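Local structure of F1 capsule-anchoring protein (Yersinia pestis, 2XET) at residues L8-N13 against V53-D58. The protein probably takes part, as the C-terminal domain of the Caf1A usher, in assembling the F1 capsular antigen and anchoring it at the outer membrane. Sequence-based numbering, arbitrary orientation.
Sequences LKRSDN and VKWGRD
R10 meets the indole of W55 with one terminal nitrogen of its guanidinium, while the rest of that group is occupied by a carboxylate of its own segment. Traced outward, the arginine shows how an intrasegment salt bridge can orient a long side chain for a contact across the fold. At CB the chain heads neither directly at 53-58 nor away from it, and CG lies anti to the carbonyl carbon (chi1 -71°). CG and CD of R10 both pass W55 CH2 loosely, at 4.4 Å each, near the benzene end of the indole. The bend at chi3 (50°) follows, and NE then donates to D12 OD1 at 3.0 Å. Beyond CZ the two end nitrogens part company: NH2 bonds D12 OD2 at 2.8 Å, whereas NH1 reaches W55 CZ2 at 3.3 Å. The grip on D12 is side-on, with both acceptors close to the guanidinium plane and each oxygen met on its syn side. Two nearly straight bonds should restrict rotation of the group, whose plane is inclined 26° to the indole.

The domain has an all-beta fold, its PapC C-terminal family belonging to the transthyretin clan, and strands 62-68 and 79-87 separate strands 2-10 and 48-54 in the sheet order. The C63–C85 disulfide ties those intervening strands together. In the buried part of the contact, L8 and V53 point at one another and meet tip to tip, CD1 of L8 against CG2 of V53 at 4.0 Å; V16 touches both side chains.

D12 and its arginine partner belong to the type I turn R10–N13, which begins at the last residue of strand 2-10 and is closed by N13 N bonding R10 O at 2.9 Å. K14 adds a second positive charge at D12 OD2.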
ATOM      1  N   LEU A   8      -6.365   0.658   1.603  1.00  7.19           N
ATOM      2  CA  LEU A   8      -5.952   1.986   1.170  1.00  7.50           C
ATOM      3  C   LEU A   8      -7.155   2.835   0.822  1.00  8.25           C
ATOM      4  O   LEU A   8      -8.097   2.337   0.239  1.00  8.16           O
ATOM      5  CB  LEU A   8      -5.040   1.865  -0.065  1.00  7.87           C
ATOM      6  CG  LEU A   8      -3.670   1.223   0.163  1.00  8.03           C
ATOM      7  CD1 LEU A   8      -3.120   0.729  -1.184  1.00 10.88           C
ATOM      8  CD2 LEU A   8      -2.694   2.200   0.836  1.00 10.07           C
ATOM      9  N   LYS A   9      -7.118   4.122   1.163  1.00  7.89           N
ATOM     10  CA  LYS A   9      -8.131   5.065   0.675  1.00  8.72           C
ATOM     11  C   LYS A   9      -7.385   6.337   0.282  1.00  8.09           C
ATOM     12  O   LYS A   9      -6.434   6.719   0.977  1.00  7.16           O
ATOM     13  CB  LYS A   9      -9.196   5.349   1.744  1.00  9.14           C
ATOM     14  CG  LYS A   9     -10.396   6.155   1.229  1.00 12.84           C
ATOM     15  CD  LYS A   9     -11.556   6.231   2.224  1.00 13.34           C
ATOM     16  CE  LYS A   9     -11.073   6.693   3.602  1.00 18.57           C
ATOM     17  NZ  LYS A   9     -12.157   7.039   4.553  1.00 22.44           N
ATOM     18  N   ARG A  10      -7.793   6.968  -0.828  1.00  6.63           N
ATOM     19  CA  ARG A  10      -7.141   8.193  -1.261  1.00  6.44           C
ATOM     20  C   ARG A  10      -7.434   9.335  -0.276  1.00  6.38           C
ATOM     21  O   ARG A  10      -8.452   9.306   0.436  1.00  6.08           O
ATOM     22  CB  ARG A  10      -7.636   8.596  -2.655  1.00  5.60           C
ATOM     23  CG  ARG A  10      -7.137   7.659  -3.777  1.00  5.06           C
ATOM     24  CD  ARG A  10      -8.103   7.696  -4.969  1.00  4.07           C
ATOM     25  NE  ARG A  10      -8.431   9.048  -5.425  1.00  7.44           N
ATOM     26  CZ  ARG A  10      -8.339   9.463  -6.692  1.00  9.83           C
ATOM     27  NH1 ARG A  10      -7.926   8.650  -7.644  1.00  7.95           N
ATOM     28  NH2 ARG A  10      -8.684  10.703  -7.006  1.00  7.48           N
ATOM     29  N   SER A  11      -6.562  10.358  -0.274  1.00  5.05           N
ATOM     30  CA  SER A  11      -6.765  11.541   0.580  1.00  5.33           C
ATOM     31  C   SER A  11      -8.068  12.328   0.255  1.00  5.45           C
ATOM     32  O   SER A  11      -8.579  13.090   1.112  1.00  5.51           O
ATOM     33  CB  SER A  11      -5.534  12.449   0.566  1.00  5.94           C
ATOM     34  OG  SER A  11      -5.079  12.672  -0.755  1.00  6.08           O
ATOM     35  N   ASP A  12      -8.605  12.137  -0.952  1.00  5.23           N
ATOM     36  CA  ASP A  12      -9.871  12.765  -1.347  1.00  5.42           C
ATOM     37  C   ASP A  12     -11.087  11.882  -1.008  1.00  5.36           C
ATOM     38  O   ASP A  12     -12.193  12.119  -1.472  1.00  6.20           O
ATOM     39  CB  ASP A  12      -9.832  13.215  -2.828  1.00  5.47           C
ATOM     40  CG  ASP A  12      -9.792  12.056  -3.831  1.00  7.69           C
ATOM     41  OD1 ASP A  12      -9.686  10.886  -3.419  1.00  5.61           O
ATOM     42  OD2 ASP A  12      -9.842  12.368  -5.058  1.00  7.69           O
ATOM     43  N   ASN A  13     -10.855  10.845  -0.198  1.00  5.49           N
ATOM     44  CA  ASN A  13     -11.901   9.885   0.237  1.00  6.80           C
ATOM     45  C   ASN A  13     -12.481   8.957  -0.842  1.00  7.27           C
ATOM     46  O   ASN A  13     -13.514   8.313  -0.601  1.00  9.20           O
ATOM     47  CB  ASN A  13     -13.050  10.568   1.024  1.00  8.07           C
ATOM     48  CG  ASN A  13     -13.783   9.605   1.953  1.00 10.78           C
ATOM     49  OD1 ASN A  13     -13.161   8.850   2.686  1.00 14.47           O
ATOM     50  ND2 ASN A  13     -15.109   9.647   1.928  1.00 15.06           N
ATOM     51  N   VAL A  53       1.534   4.001  -4.987  1.00  7.51           N
ATOM     52  CA  VAL A  53       0.389   3.309  -5.542  1.00  7.31           C
ATOM     53  C   VAL A  53       0.042   4.083  -6.812  1.00  7.60           C
ATOM     54  O   VAL A  53      -0.155   5.303  -6.757  1.00  7.24           O
ATOM     55  CB  VAL A  53      -0.759   3.253  -4.518  1.00  8.39           C
ATOM     56  CG1 VAL A  53      -1.942   2.489  -5.077  1.00  8.06           C
ATOM     57  CG2 VAL A  53      -0.255   2.608  -3.208  1.00  7.37           C
ATOM     58  N   LYS A  54       0.015   3.400  -7.956  1.00  7.20           N
ATOM     59  CA  LYS A  54      -0.013   4.107  -9.243  1.00  7.75           C
ATOM     60  C   LYS A  54      -1.013   3.491 -10.232  1.00  7.58           C
ATOM     61  O   LYS A  54      -1.063   2.263 -10.356  1.00  8.00           O
ATOM     62  CB  LYS A  54       1.398   4.137  -9.849  1.00  8.45           C
ATOM     63  CG  LYS A  54       1.571   5.074 -11.064  1.00  8.97           C
ATOM     64  CD  LYS A  54       3.024   5.099 -11.522  1.00 10.99           C
ATOM     65  CE  LYS A  54       3.205   5.958 -12.772  1.00 17.44           C
ATOM     66  NZ  LYS A  54       4.633   5.886 -13.218  1.00 20.70           N
ATOM     67  N   TRP A  55      -1.811   4.343 -10.887  1.00  7.22           N
ATOM     68  CA  TRP A  55      -2.753   3.902 -11.935  1.00  7.99           C
ATOM     69  C   TRP A  55      -2.661   4.747 -13.214  1.00  8.71           C
ATOM     70  O   TRP A  55      -3.454   4.576 -14.136  1.00 10.52           O
ATOM     71  CB  TRP A  55      -4.208   3.889 -11.416  1.00  8.09           C
ATOM     72  CG  TRP A  55      -4.606   5.186 -10.791  1.00  7.47           C
ATOM     73  CD1 TRP A  55      -5.269   6.222 -11.394  1.00  8.68           C
ATOM     74  CD2 TRP A  55      -4.372   5.595  -9.429  1.00  8.17           C
ATOM     75  NE1 TRP A  55      -5.424   7.260 -10.513  1.00  8.10           N
ATOM     76  CE2 TRP A  55      -4.915   6.899  -9.291  1.00  8.17           C
ATOM     77  CE3 TRP A  55      -3.763   4.993  -8.314  1.00  8.98           C
ATOM     78  CZ2 TRP A  55      -4.834   7.627  -8.086  1.00  8.65           C
ATOM     79  CZ3 TRP A  55      -3.712   5.708  -7.102  1.00  7.86           C
ATOM     80  CH2 TRP A  55      -4.232   7.018  -7.010  1.00  7.79           C
ATOM     81  N   GLY A  56      -1.685   5.647 -13.263  1.00  9.60           N
ATOM     82  CA  GLY A  56      -1.415   6.429 -14.477  1.00 10.04           C
ATOM     83  C   GLY A  56      -0.187   7.303 -14.344  1.00 10.80           C
ATOM     84  O   GLY A  56       0.446   7.368 -13.290  1.00 10.69           O
ATOM     85  N   ARG A  57       0.141   7.997 -15.433  1.00 11.27           N
ATOM     86  CA  ARG A  57       1.367   8.783 -15.501  1.00 13.41           C
ATOM     87  C   ARG A  57       1.198  10.278 -15.226  1.00 12.81           C
ATOM     88  O   ARG A  57       2.197  11.013 -15.128  1.00 13.44           O
ATOM     89  CB  ARG A  57       2.054   8.575 -16.863  1.00 13.85           C
ATOM     90  CG  ARG A  57       1.254   9.080 -18.051  1.00 16.67           C
ATOM     91  CD  ARG A  57       1.912   8.681 -19.371  1.00 17.39           C
ATOM     92  NE  ARG A  57       2.023   7.223 -19.470  1.00 24.01           N
ATOM     93  CZ  ARG A  57       1.050   6.407 -19.879  1.00 26.52           C
ATOM     94  NH1 ARG A  57       1.270   5.098 -19.917  1.00 28.87           N
ATOM     95  NH2 ARG A  57      -0.139   6.882 -20.251  1.00 27.81           N
ATOM     96  N   ASP A  58      -0.048  10.731 -15.102  1.00 11.80           N
ATOM     97  CA  ASP A  58      -0.315  12.158 -14.942  1.00 11.63           C
ATOM     98  C   ASP A  58      -0.542  12.564 -13.488  1.00 11.18           C
ATOM     99  O   ASP A  58      -0.644  11.714 -12.597  1.00 11.52           O
ATOM    100  CB  ASP A  58      -1.546  12.567 -15.750  1.00 12.01           C
ATOM    101  CG  ASP A  58      -1.433  12.217 -17.207  1.00 15.36           C
ATOM    102  OD1 ASP A  58      -0.615  12.851 -17.912  1.00 16.75           O
ATOM    103  OD2 ASP A  58      -2.192  11.319 -17.638  1.00 19.50           O
TER